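Local coordinates for beta-galactosidase BgaB (Bifidobacterium adolescentis, PDB 5VYM), which hydrolyses terminal beta-D-galactose from transgalactooligosaccharides as a whole enzyme, this chain being its trimerisation domain, at residues Y56-Y61 with A81-A86; V90-A95 with S120-R125; R36-A41 with V65-L70; A75-L80 with D115-S120. One frame throughout, in Å; residues are numbered along the deposited sequence.

In the fold
All four contacts lie in the N-terminal part of this chain, around a parallel sheet ordered 50-53, 7-11, 63-66, 89-93. Interaction 3 puts helix 31-44 on one face of that sheet, while interactions 1, 2 and 4 belong to the other, where helices 74-85 and 117-122 pack. Interactions 1 and 4 share helix 74-85, their centres about 12 Å apart; interactions 2 and 4 share helix 117-122 and Ser120, about 10 Å apart. Interactions 3 and 4 lie farther apart, about 19 Å between centres. Along the chain, interaction 3 closes before interactions 2 and 4 open, and interaction 1 crosses both 3 and 4. All four touch the second subunit, so this layered core contributes to the interface.

Interaction 1: Y56-Y61 with A81-A86; sequences YDWSSY and ADFAAA
Trp58 sets the edge of its six-membered ring against the face of Phe83, a T-shaped aromatic pair in the parallel alpha/beta part of the trimerisation domain. The ring centroids are 5.4 Å apart and the planes stand at 81°. CE3 and CZ3 of the indole do the touching: CE3 sits above the Phe83 ring, displaced toward its rim, while CZ3 comes within 3.7 Å of Phe83 CB, which lies in the indole plane. Trp58 tucks CG between its own backbone N and carbonyl carbon (chi1 35°), and this turns the benzene half of the indole toward the helix. The other end of the ring system is fixed by NE1 donating to Leu54 O. From helix 74-85, Phe83 extends with CG opposite its backbone N (chi1 173°), reaching over to the type I turn formed by Trp58 to Tyr61. Ser59 N bonds to Asp57 OD1 from above the carboxylate plane, making an Asx turn; Ser59 OG adds a second bond on the syn side, which probably stiffens the entry. Val64 of strand 63-66 touches both aromatic side chains, so the pair is seated on the sheet. Two carbonyls of the turn meet the rim of Phe83 near its plane: Ser59 O is 3.7 Å from Phe83 CE2, and Tyr61 O is 3.2 Å from Phe83 CE2 and 3.3 Å from its CZ.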
loop_
_atom_site.group_PDB
_atom_site.type_symbol
_atom_site.label_atom_id
_atom_site.label_comp_id
_atom_site.label_asym_id
_atom_site.label_seq_id
_atom_site.Cartn_x
_atom_site.Cartn_y
_atom_site.Cartn_z
ATOM N N TYR B 56 -11.933 7.183 -16.397
ATOM C CA TYR B 56 -11.700 8.605 -16.596
ATOM C C TYR B 56 -10.736 9.151 -15.543
ATOM O O TYR B 56 -10.400 8.489 -14.558
ATOM C CB TYR B 56 -13.017 9.380 -16.564
ATOM C CG TYR B 56 -13.863 9.222 -17.811
ATOM C CD1 TYR B 56 -15.068 9.900 -17.945
ATOM C CD2 TYR B 56 -13.458 8.397 -18.851
ATOM C CE1 TYR B 56 -15.846 9.760 -19.081
ATOM C CE2 TYR B 56 -14.228 8.250 -19.989
ATOM C CZ TYR B 56 -15.421 8.933 -20.099
ATOM O OH TYR B 56 -16.190 8.790 -21.230
ATOM N N ASP B 57 -10.291 10.385 -15.769
ATOM C CA ASP B 57 -9.339 11.058 -14.887
ATOM C C ASP B 57 -10.112 11.724 -13.757
ATOM O O ASP B 57 -10.622 12.837 -13.907
ATOM C CB ASP B 57 -8.511 12.071 -15.672
ATOM C CG ASP B 57 -7.484 12.788 -14.812
ATOM O OD1 ASP B 57 -7.232 12.343 -13.673
ATOM O OD2 ASP B 57 -6.926 13.803 -15.281
ATOM N N TRP B 58 -10.196 11.045 -12.612
ATOM C CA TRP B 58 -10.842 11.587 -11.424
ATOM C C TRP B 58 -9.835 12.064 -10.384
ATOM O O TRP B 58 -10.177 12.163 -9.201
ATOM C CB TRP B 58 -11.785 10.552 -10.812
ATOM C CG TRP B 58 -11.300 9.141 -10.936
ATOM C CD1 TRP B 58 -11.733 8.205 -11.828
ATOM C CD2 TRP B 58 -10.289 8.504 -10.145
ATOM N NE1 TRP B 58 -11.056 7.025 -11.642
ATOM C CE2 TRP B 58 -10.165 7.181 -10.614
ATOM C CE3 TRP B 58 -9.478 8.922 -9.086
ATOM C CZ2 TRP B 58 -9.263 6.274 -10.061
ATOM C CZ3 TRP B 58 -8.583 8.020 -8.539
ATOM C CH2 TRP B 58 -8.483 6.712 -9.028
ATOM N N SER B 59 -8.604 12.365 -10.802
ATOM C CA SER B 59 -7.576 12.798 -9.864
ATOM C C SER B 59 -7.876 14.162 -9.256
ATOM O O SER B 59 -7.340 14.481 -8.189
ATOM C CB SER B 59 -6.213 12.832 -10.557
ATOM O OG SER B 59 -6.211 13.757 -11.631
ATOM N N SER B 60 -8.716 14.971 -9.904
ATOM C CA SER B 60 -9.041 16.298 -9.398
ATOM C C SER B 60 -10.107 16.278 -8.310
ATOM O O SER B 60 -10.316 17.305 -7.656
ATOM C CB SER B 60 -9.495 17.201 -10.550
ATOM O OG SER B 60 -10.582 16.622 -11.255
ATOM N N TYR B 61 -10.785 15.154 -8.101
ATOM C CA TYR B 61 -11.758 15.064 -7.026
ATOM C C TYR B 61 -11.052 14.925 -5.680
ATOM O O TYR B 61 -9.871 14.576 -5.598
ATOM C CB TYR B 61 -12.701 13.878 -7.246
ATOM C CG TYR B 61 -13.716 14.092 -8.347
ATOM C CD1 TYR B 61 -13.401 13.819 -9.671
ATOM C CD2 TYR B 61 -14.989 14.564 -8.061
ATOM C CE1 TYR B 61 -14.325 14.013 -10.680
ATOM C CE2 TYR B 61 -15.921 14.762 -9.063
ATOM C CZ TYR B 61 -15.584 14.485 -10.371
ATOM O OH TYR B 61 -16.507 14.681 -11.372
ATOM N N ALA B 81 -4.231 4.005 -5.005
ATOM C CA ALA B 81 -3.163 4.187 -4.028
ATOM C C ALA B 81 -2.419 5.495 -4.264
ATOM O O ALA B 81 -2.120 6.225 -3.313
ATOM C CB ALA B 81 -2.200 3.003 -4.073
ATOM N N ASP B 82 -2.111 5.807 -5.526
ATOM C CA ASP B 82 -1.492 7.091 -5.839
ATOM C C ASP B 82 -2.415 8.246 -5.471
ATOM O O ASP B 82 -1.969 9.256 -4.914
ATOM C CB ASP B 82 -1.125 7.156 -7.322
ATOM C CG ASP B 82 0.052 6.265 -7.673
ATOM O OD1 ASP B 82 1.036 6.244 -6.904
ATOM O OD2 ASP B 82 -0.008 5.583 -8.719
ATOM N N PHE B 83 -3.706 8.110 -5.775
ATOM C CA PHE B 83 -4.667 9.159 -5.454
ATOM C C PHE B 83 -4.753 9.382 -3.949
ATOM O O PHE B 83 -4.765 10.525 -3.478
ATOM C CB PHE B 83 -6.035 8.793 -6.035
ATOM C CG PHE B 83 -7.143 9.717 -5.622
ATOM C CD1 PHE B 83 -7.986 9.385 -4.573
ATOM C CD2 PHE B 83 -7.351 10.912 -6.289
ATOM C CE1 PHE B 83 -9.011 10.230 -4.192
ATOM C CE2 PHE B 83 -8.374 11.762 -5.914
ATOM C CZ PHE B 83 -9.206 11.420 -4.864
ATOM N N ALA B 84 -4.801 8.296 -3.175
ATOM C CA ALA B 84 -4.947 8.428 -1.729
ATOM C C ALA B 84 -3.653 8.898 -1.077
ATOM O O ALA B 84 -3.678 9.775 -0.208
ATOM C CB ALA B 84 -5.403 7.101 -1.124
ATOM N N ALA B 85 -2.512 8.333 -1.485
ATOM C CA ALA B 85 -1.241 8.697 -0.866
ATOM C C ALA B 85 -0.897 10.166 -1.067
ATOM O O ALA B 85 -0.105 10.714 -0.294
ATOM C CB ALA B 85 -0.112 7.823 -1.413
ATOM N N ALA B 86 -1.471 10.813 -2.078
ATOM C CA ALA B 86 -1.250 12.231 -2.322
ATOM C C ALA B 86 -2.238 13.122 -1.579
ATOM O O ALA B 86 -2.203 14.344 -1.759
ATOM C CB ALA B 86 -1.318 12.528 -3.823
#

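Interaction 2: V90-A95 with S120-R125; sequences VVVGYA and SMLGVR
Leu122 meets Val92 branch against branch, joining the end of helix 117-122 to the outermost strand of this chain's parallel sheet, 89-93. Its CG stands beside the backbone N (chi1 -64°) and the chain then runs on extended (chi2 170°), which sends both methyls to the strand. CD2 lies 3.8 Å from Val92 CG2, and CD1 sits 4.1 Å from Val92 CG1, so the two forks pair off methyl by methyl. Val92 CB is also close, 3.9 Å from Leu122 CD2. One residue earlier, Met121 runs extended at chi2 and turns at chi3 (51°), and its CE closes to 4.3 Å from Val90 CG2, a looser touch. Gly123 ends the helix with positive phi, letting the chain turn into strand 124-125. Cutting Leu122 back to an alanine would probably open a gap against Val92 and remove the closest side-chain touch between these two segments. Strand 89-93 continues the sheet into the second subunit, and Asn198 of that subunit donates to Met121 O. Between the two segments themselves the touching atoms are all buried methyl or methine carbons, so shape and exclusion of water, not directional bonds, hold this seam together.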
loop_
_atom_site.group_PDB
_atom_site.type_symbol
_atom_site.label_atom_id
_atom_site.label_comp_id
_atom_site.label_asym_id
_atom_site.label_seq_id
_atom_site.Cartn_x
_atom_site.Cartn_y
_atom_site.Cartn_z
ATOM N N VAL B 90 -10.609 7.774 -0.148
ATOM C CA VAL B 90 -11.150 6.652 -0.907
ATOM C C VAL B 90 -12.100 5.876 -0.007
ATOM O O VAL B 90 -11.743 5.521 1.121
ATOM C CB VAL B 90 -10.033 5.735 -1.439
ATOM C CG1 VAL B 90 -10.627 4.571 -2.219
ATOM C CG2 VAL B 90 -9.058 6.526 -2.302
ATOM N N VAL B 91 -13.308 5.621 -0.502
ATOM C CA VAL B 91 -14.308 4.832 0.212
ATOM C C VAL B 91 -14.520 3.545 -0.571
ATOM O O VAL B 91 -14.881 3.581 -1.755
ATOM C CB VAL B 91 -15.625 5.605 0.385
ATOM C CG1 VAL B 91 -16.645 4.754 1.129
ATOM C CG2 VAL B 91 -15.379 6.913 1.122
ATOM N N VAL B 92 -14.294 2.409 0.083
ATOM C CA VAL B 92 -14.302 1.103 -0.568
ATOM C C VAL B 92 -15.435 0.274 0.018
ATOM O O VAL B 92 -15.495 0.063 1.236
ATOM C CB VAL B 92 -12.956 0.379 -0.404
ATOM C CG1 VAL B 92 -12.992 -0.971 -1.097
ATOM C CG2 VAL B 92 -11.827 1.234 -0.950
ATOM N N GLY B 93 -16.330 -0.204 -0.852
ATOM C CA GLY B 93 -17.396 -1.076 -0.413
ATOM C C GLY B 93 -16.930 -2.505 -0.195
ATOM O O GLY B 93 -15.859 -2.919 -0.640
ATOM N N TYR B 94 -17.774 -3.274 0.497
ATOM C CA TYR B 94 -17.388 -4.623 0.904
ATOM C C TYR B 94 -17.182 -5.547 -0.291
ATOM O O TYR B 94 -16.396 -6.497 -0.208
ATOM C CB TYR B 94 -18.436 -5.206 1.855
ATOM C CG TYR B 94 -19.812 -5.373 1.246
ATOM C CD1 TYR B 94 -20.707 -4.312 1.198
ATOM C CD2 TYR B 94 -20.221 -6.598 0.729
ATOM C CE1 TYR B 94 -21.966 -4.462 0.645
ATOM C CE2 TYR B 94 -21.478 -6.757 0.175
ATOM C CZ TYR B 94 -22.346 -5.687 0.136
ATOM O OH TYR B 94 -23.599 -5.840 -0.414
ATOM N N ALA B 95 -17.867 -5.290 -1.406
ATOM C CA ALA B 95 -17.776 -6.137 -2.588
ATOM C C ALA B 95 -16.887 -5.540 -3.671
ATOM O O ALA B 95 -17.010 -5.913 -4.843
ATOM C CB ALA B 95 -19.171 -6.418 -3.145
ATOM N N SER B 120 -3.668 -2.797 2.316
ATOM C CA SER B 120 -2.747 -1.860 2.950
ATOM C C SER B 120 -3.364 -0.473 3.070
ATOM O O SER B 120 -3.230 0.185 4.108
ATOM C CB SER B 120 -1.437 -1.797 2.164
ATOM O OG SER B 120 -0.791 -3.057 2.155
ATOM N N MET B 121 -4.042 -0.010 2.017
ATOM C CA MET B 121 -4.733 1.274 2.084
ATOM C C MET B 121 -5.776 1.275 3.194
ATOM O O MET B 121 -5.832 2.200 4.012
ATOM C CB MET B 121 -5.392 1.592 0.739
ATOM C CG MET B 121 -4.436 1.729 -0.436
ATOM S SD MET B 121 -5.329 1.892 -1.996
ATOM C CE MET B 121 -6.470 3.204 -1.574
ATOM N N LEU B 122 -6.605 0.230 3.243
ATOM C CA LEU B 122 -7.721 0.177 4.179
ATOM C C LEU B 122 -7.299 -0.163 5.603
ATOM O O LEU B 122 -8.043 0.142 6.541
ATOM C CB LEU B 122 -8.753 -0.843 3.696
ATOM C CG LEU B 122 -9.451 -0.529 2.372
ATOM C CD1 LEU B 122 -10.264 -1.721 1.892
ATOM C CD2 LEU B 122 -10.334 0.697 2.524
ATOM N N GLY B 123 -6.134 -0.778 5.791
ATOM C CA GLY B 123 -5.747 -1.227 7.116
ATOM C C GLY B 123 -6.609 -2.345 7.658
ATOM O O GLY B 123 -6.786 -2.452 8.875
ATOM N N VAL B 124 -7.152 -3.184 6.780
ATOM C CA VAL B 124 -8.074 -4.250 7.151
ATOM C C VAL B 124 -7.775 -5.461 6.278
ATOM O O VAL B 124 -7.545 -5.326 5.072
ATOM C CB VAL B 124 -9.542 -3.799 6.995
ATOM C CG1 VAL B 124 -10.457 -4.989 6.780
ATOM C CG2 VAL B 124 -9.984 -2.998 8.211
ATOM N N ARG B 125 -7.763 -6.646 6.886
ATOM C CA ARG B 125 -7.517 -7.878 6.152
ATOM C C ARG B 125 -8.541 -8.938 6.524
ATOM O O ARG B 125 -8.898 -9.091 7.696
ATOM C CB ARG B 125 -6.109 -8.431 6.413
ATOM C CG ARG B 125 -5.862 -9.750 5.698
ATOM C CD ARG B 125 -4.548 -10.396 6.078
ATOM N NE ARG B 125 -4.491 -11.773 5.593
ATOM C CZ ARG B 125 -4.069 -12.125 4.383
ATOM N NH1 ARG B 125 -3.657 -11.201 3.525
ATOM N NH2 ARG B 125 -4.058 -13.403 4.030
#

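Interaction 3: R36-A41 with V65-L70; sequences RDWYRA and VLPTVL
Trp38 lays its indole against Val65 and Pro67, packing helix 31-44 onto one face of the parallel sheet in this alpha/beta domain. Its CB leaves the helix toward the strand, and CG lies beside the backbone N, opposite the carbonyl carbon (chi1 -82°); with the ring turned across that bond (chi2 90°), the two halves of the indole meet different partners. On the pyrrole side CD1 comes first, 3.4 Å from Pro67 CB, with Pro67 CG at 3.9 Å from the same atom. NE1, next round the ring, is 3.6 Å from Pro67 CB, which approaches obliquely. On the benzene side, CD2 and CE3 each have Val65 CG1 at 3.8 Å, and CZ3 has the same methyl at 4.2 Å. That methyl makes a CH-pi contact, lying 4.0 Å from the centroid of the six-membered ring and only 18° from the ring normal. Ile9 and Val91 on the flanking strands also touch the indole, as does Leu217 of the second subunit. The loop after strand 63-66 is tied to the same helix by Thr68 OG1 with Asp34 OD2 and by Pro67 O with His31 ND1. With an alanine in place of Trp38, the Val65 methyl would probably lose its aromatic surface and a gap would open between helix and sheet beside Pro67. The contact rests on a polarisable ring face receiving the Val65 methyl, with Pro67 packed obliquely beside it, a dispersive grip with a modest electrostatic share that suits a water-excluding core.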
loop_
_atom_site.group_PDB
_atom_site.type_symbol
_atom_site.label_atom_id
_atom_site.label_comp_id
_atom_site.label_asym_id
_atom_site.label_seq_id
_atom_site.Cartn_x
_atom_site.Cartn_y
_atom_site.Cartn_z
ATOM N N ARG B 36 -26.307 3.997 -7.605
ATOM C CA ARG B 36 -27.467 4.872 -7.451
ATOM C C ARG B 36 -27.759 5.156 -5.982
ATOM O O ARG B 36 -28.089 6.290 -5.616
ATOM C CB ARG B 36 -28.694 4.256 -8.124
ATOM C CG ARG B 36 -28.561 4.057 -9.622
ATOM C CD ARG B 36 -29.893 3.663 -10.244
ATOM N NE ARG B 36 -30.545 2.578 -9.514
ATOM C CZ ARG B 36 -31.581 1.886 -9.977
ATOM N NH1 ARG B 36 -32.082 2.158 -11.174
ATOM N NH2 ARG B 36 -32.114 0.917 -9.247
ATOM N N ASP B 37 -27.648 4.135 -5.128
ATOM C CA ASP B 37 -27.900 4.333 -3.704
ATOM C C ASP B 37 -26.909 5.320 -3.100
ATOM O O ASP B 37 -27.292 6.194 -2.314
ATOM C CB ASP B 37 -27.846 2.994 -2.969
ATOM C CG ASP B 37 -29.056 2.124 -3.252
ATOM O OD1 ASP B 37 -29.959 2.578 -3.986
ATOM O OD2 ASP B 37 -29.104 0.986 -2.738
ATOM N N TRP B 38 -25.628 5.201 -3.457
ATOM C CA TRP B 38 -24.642 6.162 -2.976
ATOM C C TRP B 38 -24.885 7.550 -3.557
ATOM O O TRP B 38 -24.629 8.554 -2.881
ATOM C CB TRP B 38 -23.229 5.685 -3.308
ATOM C CG TRP B 38 -22.688 4.678 -2.336
ATOM C CD1 TRP B 38 -22.810 3.321 -2.407
ATOM C CD2 TRP B 38 -21.936 4.952 -1.148
ATOM N NE1 TRP B 38 -22.179 2.732 -1.337
ATOM C CE2 TRP B 38 -21.635 3.713 -0.548
ATOM C CE3 TRP B 38 -21.488 6.126 -0.532
ATOM C CZ2 TRP B 38 -20.908 3.613 0.637
ATOM C CZ3 TRP B 38 -20.766 6.024 0.644
ATOM C CH2 TRP B 38 -20.482 4.778 1.216
ATOM N N TYR B 39 -25.374 7.629 -4.796
ATOM C CA TYR B 39 -25.663 8.931 -5.390
ATOM C C TYR B 39 -26.776 9.639 -4.628
ATOM O O TYR B 39 -26.657 10.820 -4.282
ATOM C CB TYR B 39 -26.035 8.775 -6.865
ATOM C CG TYR B 39 -26.417 10.082 -7.524
ATOM C CD1 TYR B 39 -27.738 10.517 -7.537
ATOM C CD2 TYR B 39 -25.458 10.888 -8.124
ATOM C CE1 TYR B 39 -28.092 11.713 -8.128
ATOM C CE2 TYR B 39 -25.804 12.088 -8.719
ATOM C CZ TYR B 39 -27.123 12.494 -8.718
ATOM O OH TYR B 39 -27.475 13.685 -9.309
ATOM N N ARG B 40 -27.876 8.931 -4.364
ATOM C CA ARG B 40 -28.981 9.537 -3.631
ATOM C C ARG B 40 -28.589 9.848 -2.193
ATOM O O ARG B 40 -29.073 10.832 -1.618
ATOM C CB ARG B 40 -30.205 8.620 -3.673
ATOM C CG ARG B 40 -31.461 9.247 -3.095
ATOM C CD ARG B 40 -32.711 8.694 -3.761
ATOM N NE ARG B 40 -32.700 8.912 -5.206
ATOM C CZ ARG B 40 -33.037 10.056 -5.793
ATOM N NH1 ARG B 40 -33.409 11.098 -5.059
ATOM N NH2 ARG B 40 -32.998 10.162 -7.114
ATOM N N ALA B 41 -27.714 9.035 -1.599
ATOM C CA ALA B 41 -27.255 9.312 -0.241
ATOM C C ALA B 41 -26.466 10.614 -0.185
ATOM O O ALA B 41 -26.684 11.451 0.701
ATOM C CB ALA B 41 -26.413 8.147 0.280
ATOM N N VAL B 65 -15.471 7.149 -4.365
ATOM C CA VAL B 65 -16.263 6.075 -3.771
ATOM C C VAL B 65 -16.366 4.936 -4.775
ATOM O O VAL B 65 -16.677 5.166 -5.949
ATOM C CB VAL B 65 -17.663 6.564 -3.356
ATOM C CG1 VAL B 65 -18.476 5.424 -2.765
ATOM C CG2 VAL B 65 -17.557 7.719 -2.369
ATOM N N LEU B 66 -16.109 3.710 -4.313
ATOM C CA LEU B 66 -16.178 2.510 -5.146
ATOM C C LEU B 66 -17.206 1.554 -4.556
ATOM O O LEU B 66 -16.872 0.718 -3.700
ATOM C CB LEU B 66 -14.811 1.838 -5.266
ATOM C CG LEU B 66 -13.726 2.610 -6.018
ATOM C CD1 LEU B 66 -12.846 3.387 -5.051
ATOM C CD2 LEU B 66 -12.895 1.673 -6.881
ATOM N N PRO B 67 -18.465 1.632 -4.985
ATOM C CA PRO B 67 -19.482 0.713 -4.466
ATOM C C PRO B 67 -19.665 -0.513 -5.347
ATOM O O PRO B 67 -20.118 -0.398 -6.491
ATOM C CB PRO B 67 -20.745 1.580 -4.441
ATOM C CG PRO B 67 -20.498 2.667 -5.490
ATOM C CD PRO B 67 -19.048 2.603 -5.925
ATOM N N THR B 68 -19.321 -1.686 -4.816
ATOM C CA THR B 68 -19.416 -2.951 -5.546
ATOM C C THR B 68 -18.690 -2.859 -6.888
ATOM O O THR B 68 -19.213 -3.222 -7.944
ATOM C CB THR B 68 -20.879 -3.375 -5.725
ATOM O OG1 THR B 68 -21.592 -3.144 -4.504
ATOM C CG2 THR B 68 -20.980 -4.861 -6.073
ATOM N N VAL B 69 -17.466 -2.341 -6.842
ATOM C CA VAL B 69 -16.582 -2.347 -8.017
ATOM C C VAL B 69 -15.855 -3.686 -7.973
ATOM O O VAL B 69 -14.712 -3.809 -7.525
ATOM C CB VAL B 69 -15.633 -1.145 -8.036
ATOM C CG1 VAL B 69 -14.744 -1.181 -9.272
ATOM C CG2 VAL B 69 -16.430 0.149 -7.997
ATOM N N LEU B 70 -16.551 -4.726 -8.439
ATOM C CA LEU B 70 -16.043 -6.088 -8.302
ATOM C C LEU B 70 -14.748 -6.284 -9.079
ATOM O O LEU B 70 -13.828 -6.961 -8.605
ATOM C CB LEU B 70 -17.099 -7.089 -8.770
ATOM C CG LEU B 70 -18.341 -7.227 -7.891
ATOM C CD1 LEU B 70 -19.589 -7.297 -8.751
ATOM C CD2 LEU B 70 -18.226 -8.460 -7.009
#

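Interaction 4: A75-L80 with D115-S120; sequences ADTQRL and DGLLRS
Thr77 lays its methyl along the side chain of Leu117: CG2 is 3.7 Å from Leu117 CD2 and 3.8 Å from Leu117 CG, and the two side chains run alongside one another, pointing opposite ways. Placed opposite the backbone N, that methyl faces the neighbouring helix, while the hydroxyl OG1 turns back to donate to the O of Ser73, the residue just before helix 74-85. Leu117 CD2 also rests 3.6 Å from Thr77 O. Gln78 starts away from the contact, then bends (chi2 64°) and crosses Leu117 at about a right angle, bringing OE1 to 3.7 Å from Leu117 CD2. Leu118 stands more loosely by, with CB 4.4 Å from Thr77 CG2. Gly116 occupies the N-cap position at backbone angles where a CB would press on the preceding carbonyl O, so glycine fits, and its O accepts both Ser120 N at 2.8 Å and, from above the carbonyl plane, Ser120 OG at 2.9 Å. Just before it, Asp115 OD2 forms a salt bridge with Arg125 of the second subunit, while Asp115 O accepts from Arg119 NH1 of that subunit, so this helix start lies at the interface. Helix 74-85 thus meets helix 117-122 through Thr77 and Gln78 here, with Ala81 continuing the packing on Leu117 and Met121, and it reaches the parallel sheet through Leu80, which packs on Val64 and Leu66 of strand 63-66.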
loop_
_atom_site.group_PDB
_atom_site.type_symbol
_atom_site.label_atom_id
_atom_site.label_comp_id
_atom_site.label_asym_id
_atom_site.label_seq_id
_atom_site.Cartn_x
_atom_site.Cartn_y
_atom_site.Cartn_z
ATOM N N ALA B 75 -3.573 -2.010 -12.229
ATOM C CA ALA B 75 -3.288 -0.618 -12.560
ATOM C C ALA B 75 -4.304 0.322 -11.925
ATOM O O ALA B 75 -3.952 1.424 -11.488
ATOM C CB ALA B 75 -3.262 -0.435 -14.076
ATOM N N ASP B 76 -5.571 -0.093 -11.860
ATOM C CA ASP B 76 -6.587 0.759 -11.252
ATOM C C ASP B 76 -6.442 0.801 -9.736
ATOM O O ASP B 76 -6.666 1.848 -9.116
ATOM C CB ASP B 76 -7.984 0.287 -11.655
ATOM C CG ASP B 76 -8.353 0.700 -13.071
ATOM O OD1 ASP B 76 -7.738 1.655 -13.594
ATOM O OD2 ASP B 76 -9.263 0.076 -13.657
ATOM N N THR B 77 -6.072 -0.323 -9.119
ATOM C CA THR B 77 -5.766 -0.305 -7.691
ATOM C C THR B 77 -4.580 0.609 -7.408
ATOM O O THR B 77 -4.553 1.312 -6.391
ATOM C CB THR B 77 -5.487 -1.725 -7.192
ATOM O OG1 THR B 77 -6.576 -2.584 -7.550
ATOM C CG2 THR B 77 -5.330 -1.739 -5.680
ATOM N N GLN B 78 -3.597 0.623 -8.312
ATOM C CA GLN B 78 -2.463 1.530 -8.167
ATOM C C GLN B 78 -2.899 2.985 -8.308
ATOM O O GLN B 78 -2.365 3.866 -7.623
ATOM C CB GLN B 78 -1.386 1.187 -9.198
ATOM C CG GLN B 78 -0.131 2.040 -9.100
ATOM C CD GLN B 78 0.600 1.852 -7.787
ATOM O OE1 GLN B 78 0.827 0.727 -7.345
ATOM N NE2 GLN B 78 0.964 2.959 -7.150
ATOM N N ARG B 79 -3.865 3.257 -9.190
ATOM C CA ARG B 79 -4.362 4.622 -9.336
ATOM C C ARG B 79 -5.021 5.109 -8.053
ATOM O O ARG B 79 -4.876 6.277 -7.675
ATOM C CB ARG B 79 -5.343 4.709 -10.506
ATOM C CG ARG B 79 -4.712 4.534 -11.878
ATOM C CD ARG B 79 -5.780 4.493 -12.960
ATOM N NE ARG B 79 -6.518 5.750 -13.046
ATOM C CZ ARG B 79 -7.753 5.858 -13.527
ATOM N NH1 ARG B 79 -8.397 4.778 -13.953
ATOM N NH2 ARG B 79 -8.349 7.041 -13.570
ATOM N N LEU B 80 -5.752 4.225 -7.368
ATOM C CA LEU B 80 -6.344 4.591 -6.085
ATOM C C LEU B 80 -5.270 4.845 -5.035
ATOM O O LEU B 80 -5.372 5.796 -4.253
ATOM C CB LEU B 80 -7.300 3.496 -5.613
ATOM C CG LEU B 80 -8.575 3.280 -6.427
ATOM C CD1 LEU B 80 -9.299 2.039 -5.938
ATOM C CD2 LEU B 80 -9.478 4.497 -6.337
ATOM N N ASP B 115 -2.970 -7.351 -4.794
ATOM C CA ASP B 115 -2.100 -8.275 -4.064
ATOM C C ASP B 115 -1.689 -7.687 -2.713
ATOM O O ASP B 115 -0.520 -7.712 -2.322
ATOM C CB ASP B 115 -0.877 -8.653 -4.907
ATOM C CG ASP B 115 -0.116 -9.838 -4.337
ATOM O OD1 ASP B 115 -0.736 -10.904 -4.130
ATOM O OD2 ASP B 115 1.105 -9.705 -4.103
ATOM N N GLY B 116 -2.672 -7.146 -1.998
ATOM C CA GLY B 116 -2.451 -6.526 -0.708
ATOM C C GLY B 116 -2.485 -5.015 -0.724
ATOM O O GLY B 116 -2.566 -4.404 0.350
ATOM N N LEU B 117 -2.432 -4.392 -1.903
ATOM C CA LEU B 117 -2.431 -2.935 -1.976
ATOM C C LEU B 117 -3.712 -2.355 -1.388
ATOM O O LEU B 117 -3.672 -1.403 -0.599
ATOM C CB LEU B 117 -2.244 -2.489 -3.427
ATOM C CG LEU B 117 -2.182 -0.982 -3.682
ATOM C CD1 LEU B 117 -1.185 -0.331 -2.748
ATOM C CD2 LEU B 117 -1.815 -0.702 -5.128
ATOM N N LEU B 118 -4.863 -2.924 -1.752
ATOM C CA LEU B 118 -6.122 -2.429 -1.208
ATOM C C LEU B 118 -6.210 -2.679 0.293
ATOM O O LEU B 118 -6.675 -1.814 1.044
ATOM C CB LEU B 118 -7.298 -3.076 -1.940
ATOM C CG LEU B 118 -8.676 -2.459 -1.686
ATOM C CD1 LEU B 118 -8.650 -0.958 -1.933
ATOM C CD2 LEU B 118 -9.728 -3.130 -2.559
ATOM N N ARG B 119 -5.765 -3.854 0.749
ATOM C CA ARG B 119 -5.719 -4.117 2.183
ATOM C C ARG B 119 -4.830 -3.110 2.900
ATOM O O ARG B 119 -5.185 -2.611 3.975
ATOM C CB ARG B 119 -5.219 -5.538 2.447
ATOM C CG ARG B 119 -6.160 -6.630 1.987
ATOM C CD ARG B 119 -5.736 -7.986 2.528
ATOM N NE ARG B 119 -4.424 -8.403 2.040
ATOM C CZ ARG B 119 -4.230 -9.129 0.943
ATOM N NH1 ARG B 119 -5.265 -9.516 0.210
ATOM N NH2 ARG B 119 -3.002 -9.469 0.576
ATOM N N SER B 120 -3.668 -2.797 2.316
ATOM C CA SER B 120 -2.747 -1.860 2.950
ATOM C C SER B 120 -3.364 -0.473 3.070
ATOM O O SER B 120 -3.230 0.185 4.108
ATOM C CB SER B 120 -1.437 -1.797 2.164
ATOM O OG SER B 120 -0.791 -3.057 2.155
#